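Local coordinates for protein beta sliding clamp (Caulobacter crescentus, PDB 5WCE) that probably forms, as a ring-shaped head-to-tail homodimer, a sliding clamp around DNA that tethers DNA polymerases and other proteins and makes them processive, at residues 267-272 and 319-324. Residues are numbered along the deposited sequence; the frame is centred on the assembly and turned at random.
Sequences KILTLD and VEVDYD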
loop_
_atom_site.group_PDB
_atom_site.type_symbol
_atom_site.label_atom_id
_atom_site.label_comp_id
_atom_site.label_asym_id
_atom_site.label_seq_id
_atom_site.Cartn_x
_atom_site.Cartn_y
_atom_site.Cartn_z
ATOM N N LYS A 267 -15.573 -12.940 -37.446
ATOM C CA LYS A 267 -16.707 -12.703 -36.529
ATOM C C LYS A 267 -16.397 -11.415 -35.749
ATOM O O LYS A 267 -15.613 -11.427 -34.780
ATOM C CB LYS A 267 -16.930 -13.861 -35.574
ATOM C CG LYS A 267 -17.306 -15.152 -36.258
ATOM C CD LYS A 267 -17.449 -16.268 -35.245
ATOM C CE LYS A 267 -18.049 -17.530 -35.862
ATOM N NZ LYS A 267 -16.993 -18.164 -36.687
ATOM N N ILE A 268 -16.969 -10.309 -36.214
ATOM C CA ILE A 268 -16.625 -9.009 -35.682
ATOM C C ILE A 268 -17.754 -8.549 -34.815
ATOM O O ILE A 268 -18.891 -8.607 -35.225
ATOM C CB ILE A 268 -16.320 -8.012 -36.803
ATOM C CG1 ILE A 268 -15.145 -8.581 -37.642
ATOM C CG2 ILE A 268 -16.011 -6.636 -36.210
ATOM C CD1 ILE A 268 -14.728 -7.768 -38.827
ATOM N N LEU A 269 -17.399 -8.053 -33.627
ATOM C CA LEU A 269 -18.348 -7.623 -32.640
ATOM C C LEU A 269 -17.866 -6.288 -32.039
ATOM O O LEU A 269 -16.703 -6.158 -31.722
ATOM C CB LEU A 269 -18.347 -8.756 -31.600
ATOM C CG LEU A 269 -19.117 -8.741 -30.324
ATOM C CD1 LEU A 269 -19.268 -10.200 -29.887
ATOM C CD2 LEU A 269 -18.469 -7.818 -29.271
ATOM N N THR A 270 -18.760 -5.348 -31.859
ATOM C CA THR A 270 -18.457 -4.081 -31.200
ATOM C C THR A 270 -19.318 -3.927 -29.956
ATOM O O THR A 270 -20.512 -4.330 -29.909
ATOM C CB THR A 270 -18.668 -2.877 -32.141
ATOM O OG1 THR A 270 -17.884 -3.048 -33.331
ATOM C CG2 THR A 270 -18.154 -1.611 -31.497
ATOM N N LEU A 271 -18.721 -3.349 -28.922
ATOM C CA LEU A 271 -19.435 -3.193 -27.680
ATOM C C LEU A 271 -19.033 -1.906 -26.937
ATOM O O LEU A 271 -17.984 -1.262 -27.229
ATOM C CB LEU A 271 -19.266 -4.450 -26.841
ATOM C CG LEU A 271 -17.847 -4.945 -26.464
ATOM C CD1 LEU A 271 -17.137 -3.985 -25.479
ATOM C CD2 LEU A 271 -17.888 -6.333 -25.859
ATOM N N ASP A 272 -19.871 -1.567 -25.970
ATOM C CA ASP A 272 -19.610 -0.493 -25.013
ATOM C C ASP A 272 -18.582 -0.995 -24.006
ATOM O O ASP A 272 -18.884 -1.823 -23.136
ATOM C CB ASP A 272 -20.926 -0.079 -24.331
ATOM C CG ASP A 272 -20.761 1.024 -23.340
ATOM O OD1 ASP A 272 -19.783 1.145 -22.636
ATOM O OD2 ASP A 272 -21.721 1.768 -23.173
ATOM N N VAL A 319 -24.903 -8.777 -21.479
ATOM C CA VAL A 319 -24.496 -7.462 -22.011
ATOM C C VAL A 319 -24.923 -7.402 -23.479
ATOM O O VAL A 319 -24.618 -8.307 -24.260
ATOM C CB VAL A 319 -22.980 -7.247 -21.917
ATOM C CG1 VAL A 319 -22.636 -5.868 -22.497
ATOM C CG2 VAL A 319 -22.512 -7.349 -20.461
ATOM N N GLU A 320 -25.670 -6.363 -23.827
ATOM C CA GLU A 320 -26.057 -6.128 -25.229
ATOM C C GLU A 320 -24.806 -5.707 -26.045
ATOM O O GLU A 320 -23.983 -4.937 -25.577
ATOM C CB GLU A 320 -27.200 -5.081 -25.332
ATOM C CG GLU A 320 -28.385 -5.442 -24.405
ATOM C CD GLU A 320 -28.916 -6.853 -24.710
ATOM O OE1 GLU A 320 -29.065 -7.156 -25.930
ATOM O OE2 GLU A 320 -29.145 -7.690 -23.768
ATOM N N VAL A 321 -24.637 -6.293 -27.204
ATOM C CA VAL A 321 -23.488 -5.977 -28.068
ATOM C C VAL A 321 -23.996 -5.916 -29.505
ATOM O O VAL A 321 -25.101 -6.353 -29.793
ATOM C CB VAL A 321 -22.307 -6.963 -27.959
ATOM C CG1 VAL A 321 -21.825 -7.084 -26.513
ATOM C CG2 VAL A 321 -22.683 -8.329 -28.559
ATOM N N ASP A 322 -23.156 -5.336 -30.372
ATOM C CA ASP A 322 -23.409 -5.270 -31.792
ATOM C C ASP A 322 -22.726 -6.444 -32.500
ATOM O O ASP A 322 -21.479 -6.406 -32.780
ATOM C CB ASP A 322 -22.859 -3.939 -32.314
ATOM C CG ASP A 322 -23.359 -3.586 -33.700
ATOM O OD1 ASP A 322 -24.184 -4.287 -34.270
ATOM O OD2 ASP A 322 -23.027 -2.485 -34.179
ATOM N N TYR A 323 -23.532 -7.459 -32.840
ATOM C CA TYR A 323 -23.082 -8.676 -33.515
ATOM C C TYR A 323 -24.226 -9.394 -34.221
ATOM O O TYR A 323 -25.284 -9.528 -33.630
ATOM C CB TYR A 323 -22.440 -9.613 -32.477
ATOM C CG TYR A 323 -21.949 -10.920 -33.012
ATOM C CD1 TYR A 323 -20.875 -10.960 -33.873
ATOM C CD2 TYR A 323 -22.557 -12.142 -32.667
ATOM C CE1 TYR A 323 -20.392 -12.155 -34.382
ATOM C CE2 TYR A 323 -22.095 -13.339 -33.198
ATOM C CZ TYR A 323 -20.988 -13.361 -34.029
ATOM O OH TYR A 323 -20.475 -14.544 -34.567
ATOM N N ASP A 324 -24.011 -9.926 -35.421
ATOM C CA ASP A 324 -25.057 -10.724 -36.066
ATOM C C ASP A 324 -24.555 -11.968 -36.760
ATOM O O ASP A 324 -25.151 -12.437 -37.771
ATOM C CB ASP A 324 -25.851 -9.860 -37.077
ATOM C CG ASP A 324 -27.268 -10.433 -37.386
ATOM O OD1 ASP A 324 -27.861 -11.171 -36.567
ATOM O OD2 ASP A 324 -27.816 -10.127 -38.454
HETATM O O HOH W 1 -21.685 -9.369 -36.905
HETATM O O HOH W 2 -22.527 -2.683 -26.106
#
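T270 and D322 make a single antiparallel hydrogen-bonded pair: T270 N gives to D322 O at 3.1 Å, and D322 N returns a bond to T270 O at 2.9 Å. This one bridge joins the two sheets of the C-terminal clamp domain, running from strand 267-272, whose other edge pairs with strand 348-353, to the chain leaving strand 314-320. D322 O also takes a CA-H...O contact from L269. Two residues out on either side of the pair, the chains have drawn apart and a water spans the backbones: one water accepts from D272 N and donates to E320 O, while another accepts from D324 N and donates weakly to I268 O.

Between the sheets, V321 splits its methyls over two leucines. V321 CG2 touches L269 CG at 4.0 Å, the two side chains meeting at a slant, and V321 CG1 sits 3.7 Å from L271 CB, those two side chains lying alongside each other. Y323 holds the far end. With CG anti to the backbone N (chi1 179°), its ring extends toward the K267 end of strand 267-272, its CB against L269 and its edge at I268 O, which lies in the ring plane 3.4 Å from Y323 CD1. V298 and F328 also pack against the Y323 side chain, and the hydroxyl bonds to E326 O. Were Y323 replaced by alanine, a gap would probably open beside L269 and E326 O would lose its hydroxyl partner. The aliphatic part of K267 runs past the hydroxyl at the ring's edge, K267 CD 3.5 Å from Y323 OH, before NZ reaches A354 O.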